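Local coordinates for protein agarase (Pseudoalteromonas fuliginea, PDB 6XJ9) that probably hydrolyses agarose, a galactan of red algae, as a glycoside hydrolase of family GH50, at residues D44-S49 and S72-P77; L59-Q64 and L201-I206; G267-G272 and G297-A302. One frame throughout, in Å; residues are numbered along the deposited sequence.

In the fold
Interactions 1 and 2 are neighbours in the N-terminal CBM-like domain, their centres about 11 Å apart and their segments alternating along the chain. Strands 58-63 and 70-75 follow each other in sequence; strand 70-75 pairs here with 45-48 and strand 58-63 with 199-210. The two contacts meet through a probable backbone hydrogen bond from Q64 N to S49 O (2.7 Å) and through apolar packing, with F75 CE1 3.7 Å from L59 CD1. Interaction 3 lies far away, about 49 Å and 46 Å centre to centre from interactions 1 and 2. It ties a loop to strand 299-305, in the sheet that probably belongs to the catalytic barrel.

Interaction 1 of 3, residues D44-S49 and S72-P77; sequences DYQSNS and SIVFSP
Residues Y45-N48 and S72-F75 run antiparallel, their strand axes at 161°, with Q46-V74 and N48-S72 as hydrogen-bonded pairs alternating with the non-hydrogen-bonded pairs Y45-F75 and S47-I73. They join two strands of the CBM-like domain, probably a beta-sandwich as in related GH50 agarases. V74 N donates to Q46 O over 2.7 Å in an almost straight bond, and Q46 N returns a bond to V74 O. N48 and S72 are joined in the same reciprocal way, and just past the paired strands S76 N reaches D44 O at 3.1 Å, while S76 OG is hydrogen-bonded to A186 O.

Y45, S47, I73 and F75 share the face that looks toward strands 50-55 and 58-63. I73 is central there: CG1 stands anti to the backbone N (chi1 174°) and the chain stays extended, which carries CD1 to within 3.8 Å of Y45 CD1, meeting that ring obliquely. Its CG1 also lies 3.9 Å above the plane of the F75 ring, toward the rim. On the same side of that ring, F75 CD1 lies 3.7 Å from Y45 CB, which approaches obliquely. S47 OG is hydrogen-bonded to A50 O, and V52 and V61 pack against I73 from the neighbouring strands. With an alanine in place of I73, the Y45 ring would probably lose its support at CD1 and the F75 ring part of its cover, opening a gap beside V52 and V61.

On the opposite face Q46, N48, S72 and V74 come together, and it is more polar. The aliphatic part of Q46 leans over V74, CG standing 3.8 Å from V74 CB. V74 also touches N48, its CG2 methyl lying 3.6 Å from N48 ND2.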
loop_
_atom_site.group_PDB
_atom_site.type_symbol
_atom_site.label_atom_id
_atom_site.label_comp_id
_atom_site.label_asym_id
_atom_site.label_seq_id
_atom_site.Cartn_x
_atom_site.Cartn_y
_atom_site.Cartn_z
ATOM N N ASP A 44 30.893 2.683 24.966
ATOM C CA ASP A 44 30.944 4.126 24.816
ATOM C C ASP A 44 30.480 4.507 23.416
ATOM O O ASP A 44 30.852 3.872 22.430
ATOM C CB ASP A 44 32.302 4.694 25.227
ATOM C CG ASP A 44 32.554 4.550 26.719
ATOM O OD1 ASP A 44 31.702 5.016 27.504
ATOM O OD2 ASP A 44 33.589 3.956 27.083
ATOM N N TYR A 45 29.643 5.542 23.357
ATOM C CA TYR A 45 29.149 6.056 22.092
ATOM C C TYR A 45 29.164 7.579 22.127
ATOM O O TYR A 45 29.151 8.178 23.200
ATOM C CB TYR A 45 27.726 5.555 21.824
ATOM C CG TYR A 45 26.691 6.036 22.811
ATOM C CD1 TYR A 45 26.040 7.245 22.638
ATOM C CD2 TYR A 45 26.357 5.271 23.918
ATOM C CE1 TYR A 45 25.087 7.688 23.542
ATOM C CE2 TYR A 45 25.405 5.694 24.827
ATOM C CZ TYR A 45 24.764 6.905 24.637
ATOM O OH TYR A 45 23.826 7.323 25.532
ATOM N N GLN A 46 29.190 8.170 20.928
ATOM C CA GLN A 46 29.044 9.599 20.719
ATOM C C GLN A 46 27.964 9.809 19.659
ATOM O O GLN A 46 27.731 8.937 18.820
ATOM C CB GLN A 46 30.392 10.231 20.354
ATOM C CG GLN A 46 30.964 9.779 19.012
ATOM C CD GLN A 46 32.071 8.743 19.050
ATOM O OE1 GLN A 46 31.962 7.673 19.663
ATOM N NE2 GLN A 46 33.149 9.046 18.344
ATOM N N SER A 47 27.287 10.960 19.726
ATOM C CA SER A 47 26.225 11.265 18.779
ATOM C C SER A 47 26.572 12.510 17.966
ATOM O O SER A 47 27.435 13.297 18.355
ATOM C CB SER A 47 24.898 11.384 19.470
ATOM O OG SER A 47 24.876 12.513 20.326
ATOM N N ASN A 48 25.897 12.657 16.818
ATOM C CA ASN A 48 26.140 13.727 15.871
ATOM C C ASN A 48 24.788 14.114 15.284
ATOM O O ASN A 48 24.188 13.321 14.553
ATOM C CB ASN A 48 27.108 13.293 14.761
ATOM C CG ASN A 48 28.433 12.750 15.264
ATOM O OD1 ASN A 48 29.443 13.452 15.247
ATOM N ND2 ASN A 48 28.446 11.502 15.714
ATOM N N SER A 49 24.290 15.303 15.656
ATOM C CA SER A 49 22.953 15.738 15.279
ATOM C C SER A 49 21.931 14.665 15.658
ATOM O O SER A 49 21.011 14.367 14.889
ATOM C CB SER A 49 22.888 16.051 13.802
ATOM O OG SER A 49 23.853 17.032 13.451
ATOM N N SER A 72 24.097 10.841 13.285
ATOM C CA SER A 72 24.675 9.539 13.582
ATOM C C SER A 72 24.797 9.264 15.082
ATOM O O SER A 72 24.842 10.175 15.908
ATOM C CB SER A 72 26.011 9.382 12.902
ATOM O OG SER A 72 27.016 10.115 13.591
ATOM N N ILE A 73 24.870 7.970 15.407
ATOM C CA ILE A 73 25.403 7.503 16.675
ATOM C C ILE A 73 26.629 6.660 16.346
ATOM O O ILE A 73 26.589 5.822 15.440
ATOM C CB ILE A 73 24.339 6.727 17.481
ATOM C CG1 ILE A 73 24.922 6.101 18.754
ATOM C CG2 ILE A 73 23.640 5.693 16.605
ATOM C CD1 ILE A 73 23.898 5.820 19.823
ATOM N N VAL A 74 27.729 6.938 17.048
ATOM C CA VAL A 74 28.998 6.278 16.780
ATOM C C VAL A 74 29.408 5.526 18.041
ATOM O O VAL A 74 29.551 6.130 19.099
ATOM C CB VAL A 74 30.085 7.287 16.350
ATOM C CG1 VAL A 74 31.418 6.603 16.084
ATOM C CG2 VAL A 74 29.664 8.112 15.142
ATOM N N PHE A 75 29.541 4.204 17.917
ATOM C CA PHE A 75 30.063 3.374 18.989
ATOM C C PHE A 75 31.564 3.201 18.776
ATOM O O PHE A 75 31.989 2.714 17.731
ATOM C CB PHE A 75 29.353 2.019 19.012
ATOM C CG PHE A 75 27.852 2.105 19.132
ATOM C CD1 PHE A 75 27.242 2.181 20.374
ATOM C CD2 PHE A 75 27.049 2.095 18.003
ATOM C CE1 PHE A 75 25.860 2.236 20.485
ATOM C CE2 PHE A 75 25.669 2.164 18.116
ATOM C CZ PHE A 75 25.073 2.225 19.354
ATOM N N SER A 76 32.350 3.630 19.773
ATOM C CA SER A 76 33.800 3.537 19.727
ATOM C C SER A 76 34.337 3.116 21.096
ATOM O O SER A 76 33.999 3.722 22.109
ATOM C CB SER A 76 34.392 4.844 19.268
ATOM O OG SER A 76 35.782 4.706 19.034
ATOM N N PRO A 77 35.158 2.045 21.189
ATOM C CA PRO A 77 35.766 1.659 22.463
ATOM C C PRO A 77 37.026 2.476 22.734
ATOM O O PRO A 77 37.492 3.203 21.858
ATOM C CB PRO A 77 36.112 0.181 22.239
ATOM C CG PRO A 77 36.385 0.076 20.750
ATOM C CD PRO A 77 35.524 1.137 20.089
#

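Interaction 2 of 3, residues L59-Q64 and L201-I206; sequences LNVQFQ and LAIKSI
V61 and I203 meet diagonally at the apolar centre of this antiparallel strand pair, CG2 of V61 lying 3.9 Å from CD1 of I203. The pair joins strand 58-63 to strand 199-210 in the CBM-like domain, and L59, V61, L201 and I203 all face the domain interior. I203 has CG1 anti to its own carbonyl carbon (chi1 -54°) and an extended second torsion, a shape that sends CD1 along the strand toward V61 instead of L59. L59, its direct cross-strand partner, is met at the root of the side chain, CB to CB at 4.1 Å. F75 packs on both L59 and I203 and covers this end of the patch.

Farther along, F63 turns its ring edge to L201, with CE2 3.7 Å from L201 CB. The same ring takes V61 CG1 on one face, 3.6 Å above its plane, so valine and leucine hold it from two directions, while A71 packs against it from strand 70-75.

Outward from the side chains, two reciprocal pairs of backbone bonds close the strands. V61 N donates to L201 O at 2.8 Å, and L201 N returns a bond to V61 O. I203 N and L59 O form a bond of equal length, which L59 N to I203 O completes.

The other face carries N60 and A202 side by side. A202 is buried against A96 of strand 89-97, whereas the partly exposed N60 brings the polar edge and touches E55 of strand 50-55. Between the strands there, N60 OD1 rests 3.8 Å from A202 CB.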
loop_
_atom_site.group_PDB
_atom_site.type_symbol
_atom_site.label_atom_id
_atom_site.label_comp_id
_atom_site.label_asym_id
_atom_site.label_seq_id
_atom_site.Cartn_x
_atom_site.Cartn_y
_atom_site.Cartn_z
ATOM N N LEU A 59 18.795 2.155 23.911
ATOM C CA LEU A 59 19.208 3.450 23.397
ATOM C C LEU A 59 18.153 3.940 22.417
ATOM O O LEU A 59 18.001 3.366 21.342
ATOM C CB LEU A 59 20.559 3.326 22.692
ATOM C CG LEU A 59 21.701 2.790 23.551
ATOM C CD1 LEU A 59 22.925 2.504 22.703
ATOM C CD2 LEU A 59 22.029 3.763 24.672
ATOM N N ASN A 60 17.422 4.986 22.812
ATOM C CA ASN A 60 16.487 5.631 21.905
ATOM C C ASN A 60 17.210 6.810 21.264
ATOM O O ASN A 60 17.787 7.648 21.952
ATOM C CB ASN A 60 15.145 5.951 22.565
ATOM C CG ASN A 60 14.496 4.731 23.190
ATOM O OD1 ASN A 60 13.614 4.106 22.595
ATOM N ND2 ASN A 60 14.929 4.374 24.388
ATOM N N VAL A 61 17.231 6.807 19.933
ATOM C CA VAL A 61 18.029 7.742 19.162
ATOM C C VAL A 61 17.056 8.553 18.315
ATOM O O VAL A 61 16.319 7.968 17.519
ATOM C CB VAL A 61 19.041 6.983 18.282
ATOM C CG1 VAL A 61 19.941 7.932 17.501
ATOM C CG2 VAL A 61 19.872 5.975 19.071
ATOM N N GLN A 62 17.013 9.873 18.546
ATOM C CA GLN A 62 16.255 10.798 17.708
ATOM C C GLN A 62 17.220 11.558 16.805
ATOM O O GLN A 62 17.862 12.514 17.237
ATOM C CB GLN A 62 15.428 11.758 18.562
ATOM C CG GLN A 62 14.149 11.130 19.098
ATOM C CD GLN A 62 13.691 11.743 20.398
ATOM O OE1 GLN A 62 14.099 12.842 20.768
ATOM N NE2 GLN A 62 12.838 11.023 21.109
ATOM N N PHE A 63 17.340 11.087 15.558
ATOM C CA PHE A 63 18.207 11.696 14.564
ATOM C C PHE A 63 17.587 13.017 14.124
ATOM O O PHE A 63 16.425 13.060 13.743
ATOM C CB PHE A 63 18.356 10.792 13.332
ATOM C CG PHE A 63 19.007 9.451 13.570
ATOM C CD1 PHE A 63 20.391 9.322 13.561
ATOM C CD2 PHE A 63 18.236 8.315 13.774
ATOM C CE1 PHE A 63 20.989 8.084 13.774
ATOM C CE2 PHE A 63 18.832 7.080 13.987
ATOM C CZ PHE A 63 20.208 6.965 13.982
ATOM N N GLN A 64 18.367 14.097 14.194
ATOM C CA GLN A 64 17.838 15.406 13.845
ATOM C C GLN A 64 18.064 15.609 12.348
ATOM O O GLN A 64 18.734 16.549 11.931
ATOM C CB GLN A 64 18.469 16.491 14.724
ATOM C CG GLN A 64 18.277 16.256 16.221
ATOM C CD GLN A 64 19.038 17.252 17.064
ATOM O OE1 GLN A 64 20.214 17.534 16.834
ATOM N NE2 GLN A 64 18.363 17.800 18.062
ATOM N N LEU A 201 15.254 5.671 16.088
ATOM C CA LEU A 201 15.709 4.295 16.140
ATOM C C LEU A 201 15.862 3.887 17.600
ATOM O O LEU A 201 16.330 4.674 18.427
ATOM C CB LEU A 201 17.034 4.195 15.381
ATOM C CG LEU A 201 17.594 2.790 15.173
ATOM C CD1 LEU A 201 16.803 2.029 14.115
ATOM C CD2 LEU A 201 19.057 2.868 14.789
ATOM N N ALA A 202 15.435 2.654 17.894
ATOM C CA ALA A 202 15.615 2.065 19.212
ATOM C C ALA A 202 16.584 0.890 19.107
ATOM O O ALA A 202 16.379 -0.023 18.316
ATOM C CB ALA A 202 14.272 1.647 19.774
ATOM N N ILE A 203 17.648 0.931 19.915
ATOM C CA ILE A 203 18.683 -0.087 19.889
ATOM C C ILE A 203 18.642 -0.876 21.199
ATOM O O ILE A 203 18.956 -0.340 22.261
ATOM C CB ILE A 203 20.049 0.577 19.641
ATOM C CG1 ILE A 203 20.019 1.447 18.378
ATOM C CG2 ILE A 203 21.163 -0.462 19.608
ATOM C CD1 ILE A 203 21.188 2.398 18.248
ATOM N N LYS A 204 18.251 -2.154 21.098
ATOM C CA LYS A 204 18.085 -3.038 22.243
ATOM C C LYS A 204 19.394 -3.762 22.554
ATOM O O LYS A 204 19.735 -3.916 23.725
ATOM C CB LYS A 204 16.958 -4.048 22.000
ATOM C CG LYS A 204 16.736 -5.064 23.115
ATOM C CD LYS A 204 15.492 -5.907 22.941
ATOM C CE LYS A 204 14.224 -5.146 23.259
ATOM N NZ LYS A 204 13.046 -6.043 23.287
ATOM N N SER A 205 20.108 -4.207 21.510
ATOM C CA SER A 205 21.359 -4.938 21.672
ATOM C C SER A 205 22.189 -4.936 20.393
ATOM O O SER A 205 21.665 -4.818 19.282
ATOM C CB SER A 205 21.142 -6.349 22.175
ATOM O OG SER A 205 20.795 -7.223 21.116
ATOM N N ILE A 206 23.505 -5.042 20.592
ATOM C CA ILE A 206 24.484 -5.259 19.544
ATOM C C ILE A 206 25.346 -6.424 20.011
ATOM O O ILE A 206 25.730 -6.469 21.181
ATOM C CB ILE A 206 25.332 -3.992 19.296
ATOM C CG1 ILE A 206 24.478 -2.728 19.168
ATOM C CG2 ILE A 206 26.236 -4.175 18.090
ATOM C CD1 ILE A 206 25.276 -1.443 19.243
#

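Interaction 3 of 3, residues G267-G272 and G297-A302; sequences GGWAEG and GYLYLA
W269 and L299 are held together by one direct backbone bond, W269 N to L299 O at 2.8 Å. A water completes the join: it donates to W269 O and accepts from L299 N, spanning a gap that the two backbones do not close themselves. L299 CD1 then sits at the edge of the indole, 4.0 Å from CE3, the two side chains running alongside each other. Y298 leans over the same loop, its CD1 3.4 Å from W269 O.

The approach to the strand needs G268, where a side chain would run into L299 O. Within the loop, a side chain on G272 would strike the indole, because the type I turn W269-G272 brings G272 CA 3.4 Å above the centre of the ring.

Outside this shell, Y759 and F763 of the C-terminal helix 745-763 pack on W269, and Y759 OH is hydrogen-bonded to both G267 O and L301 N. Y300 is anchored by its hydroxyl to S431 O.

The loop is thus fastened to the beginning of strand 299-305, probably part of the catalytic barrel, by one backbone hydrogen bond and one bridging water, with aromatic and aliphatic groups shielding the join.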
loop_
_atom_site.group_PDB
_atom_site.type_symbol
_atom_site.label_atom_id
_atom_site.label_comp_id
_atom_site.label_asym_id
_atom_site.label_seq_id
_atom_site.Cartn_x
_atom_site.Cartn_y
_atom_site.Cartn_z
ATOM N N GLY A 267 0.877 17.223 -22.853
ATOM C CA GLY A 267 0.946 16.895 -21.431
ATOM C C GLY A 267 1.101 18.117 -20.517
ATOM O O GLY A 267 1.438 17.992 -19.337
ATOM N N GLY A 268 0.828 19.312 -21.046
ATOM C CA GLY A 268 0.896 20.501 -20.214
ATOM C C GLY A 268 -0.414 20.808 -19.483
ATOM O O GLY A 268 -1.397 20.061 -19.566
ATOM N N TRP A 269 -0.394 21.945 -18.784
ATOM C CA TRP A 269 -1.442 22.394 -17.880
ATOM C C TRP A 269 -2.527 23.107 -18.682
ATOM O O TRP A 269 -2.423 24.305 -18.933
ATOM C CB TRP A 269 -0.834 23.321 -16.814
ATOM C CG TRP A 269 -1.769 23.685 -15.703
ATOM C CD1 TRP A 269 -2.877 22.995 -15.298
ATOM C CD2 TRP A 269 -1.643 24.802 -14.807
ATOM N NE1 TRP A 269 -3.461 23.622 -14.228
ATOM C CE2 TRP A 269 -2.723 24.730 -13.903
ATOM C CE3 TRP A 269 -0.727 25.852 -14.682
ATOM C CZ2 TRP A 269 -2.919 25.677 -12.900
ATOM C CZ3 TRP A 269 -0.919 26.787 -13.690
ATOM C CH2 TRP A 269 -2.001 26.700 -12.813
ATOM N N ALA A 270 -3.562 22.350 -19.071
ATOM C CA ALA A 270 -4.607 22.855 -19.951
ATOM C C ALA A 270 -5.380 24.014 -19.317
ATOM O O ALA A 270 -5.831 24.895 -20.038
ATOM C CB ALA A 270 -5.523 21.742 -20.390
ATOM N N GLU A 271 -5.522 24.028 -17.983
ATOM C CA GLU A 271 -6.339 25.049 -17.338
ATOM C C GLU A 271 -5.495 26.219 -16.844
ATOM O O GLU A 271 -6.028 27.150 -16.239
ATOM C CB GLU A 271 -7.170 24.477 -16.192
ATOM C CG GLU A 271 -8.326 23.614 -16.659
ATOM C CD GLU A 271 -8.861 22.681 -15.588
ATOM O OE1 GLU A 271 -8.057 21.917 -15.009
ATOM O OE2 GLU A 271 -10.081 22.726 -15.328
ATOM N N GLY A 272 -4.188 26.187 -17.105
ATOM C CA GLY A 272 -3.321 27.236 -16.592
ATOM C C GLY A 272 -3.067 28.311 -17.640
ATOM O O GLY A 272 -3.707 28.318 -18.681
ATOM N N GLY A 297 2.310 26.395 -25.738
ATOM C CA GLY A 297 2.409 27.528 -24.824
ATOM C C GLY A 297 1.825 27.266 -23.434
ATOM O O GLY A 297 1.721 28.191 -22.624
ATOM N N TYR A 298 1.443 26.013 -23.148
ATOM C CA TYR A 298 0.930 25.675 -21.830
ATOM C C TYR A 298 2.099 25.340 -20.911
ATOM O O TYR A 298 3.100 24.804 -21.375
ATOM C CB TYR A 298 0.045 24.428 -21.891
ATOM C CG TYR A 298 -1.201 24.607 -22.710
ATOM C CD1 TYR A 298 -2.303 25.262 -22.183
ATOM C CD2 TYR A 298 -1.266 24.159 -24.020
ATOM C CE1 TYR A 298 -3.451 25.459 -22.931
ATOM C CE2 TYR A 298 -2.413 24.336 -24.780
ATOM C CZ TYR A 298 -3.507 24.984 -24.229
ATOM O OH TYR A 298 -4.637 25.186 -24.959
ATOM N N LEU A 299 1.935 25.598 -19.607
ATOM C CA LEU A 299 2.960 25.239 -18.633
ATOM C C LEU A 299 3.152 23.725 -18.609
ATOM O O LEU A 299 2.216 22.971 -18.870
ATOM C CB LEU A 299 2.612 25.777 -17.240
ATOM C CG LEU A 299 2.641 27.294 -17.045
ATOM C CD1 LEU A 299 2.783 27.617 -15.570
ATOM C CD2 LEU A 299 3.763 27.959 -17.835
ATOM N N TYR A 300 4.376 23.293 -18.282
ATOM C CA TYR A 300 4.763 21.895 -18.408
ATOM C C TYR A 300 5.843 21.588 -17.381
ATOM O O TYR A 300 6.779 22.363 -17.217
ATOM C CB TYR A 300 5.260 21.618 -19.830
ATOM C CG TYR A 300 5.705 20.208 -20.145
ATOM C CD1 TYR A 300 4.803 19.232 -20.545
ATOM C CD2 TYR A 300 7.044 19.856 -20.066
ATOM C CE1 TYR A 300 5.221 17.937 -20.829
ATOM C CE2 TYR A 300 7.478 18.575 -20.356
ATOM C CZ TYR A 300 6.568 17.607 -20.747
ATOM O OH TYR A 300 7.016 16.348 -21.051
ATOM N N LEU A 301 5.662 20.472 -16.669
ATOM C CA LEU A 301 6.683 19.906 -15.800
ATOM C C LEU A 301 6.990 18.503 -16.317
ATOM O O LEU A 301 6.088 17.818 -16.797
ATOM C CB LEU A 301 6.138 19.845 -14.373
ATOM C CG LEU A 301 5.754 21.174 -13.722
ATOM C CD1 LEU A 301 5.026 20.921 -12.419
ATOM C CD2 LEU A 301 6.966 22.062 -13.479
ATOM N N ALA A 302 8.255 18.075 -16.216
ATOM C CA ALA A 302 8.664 16.794 -16.777
ATOM C C ALA A 302 8.627 15.704 -15.710
ATOM O O ALA A 302 9.453 15.694 -14.797
ATOM C CB ALA A 302 10.048 16.895 -17.382
HETATM O O HOH W 1 -0.639 26.337 -18.549
#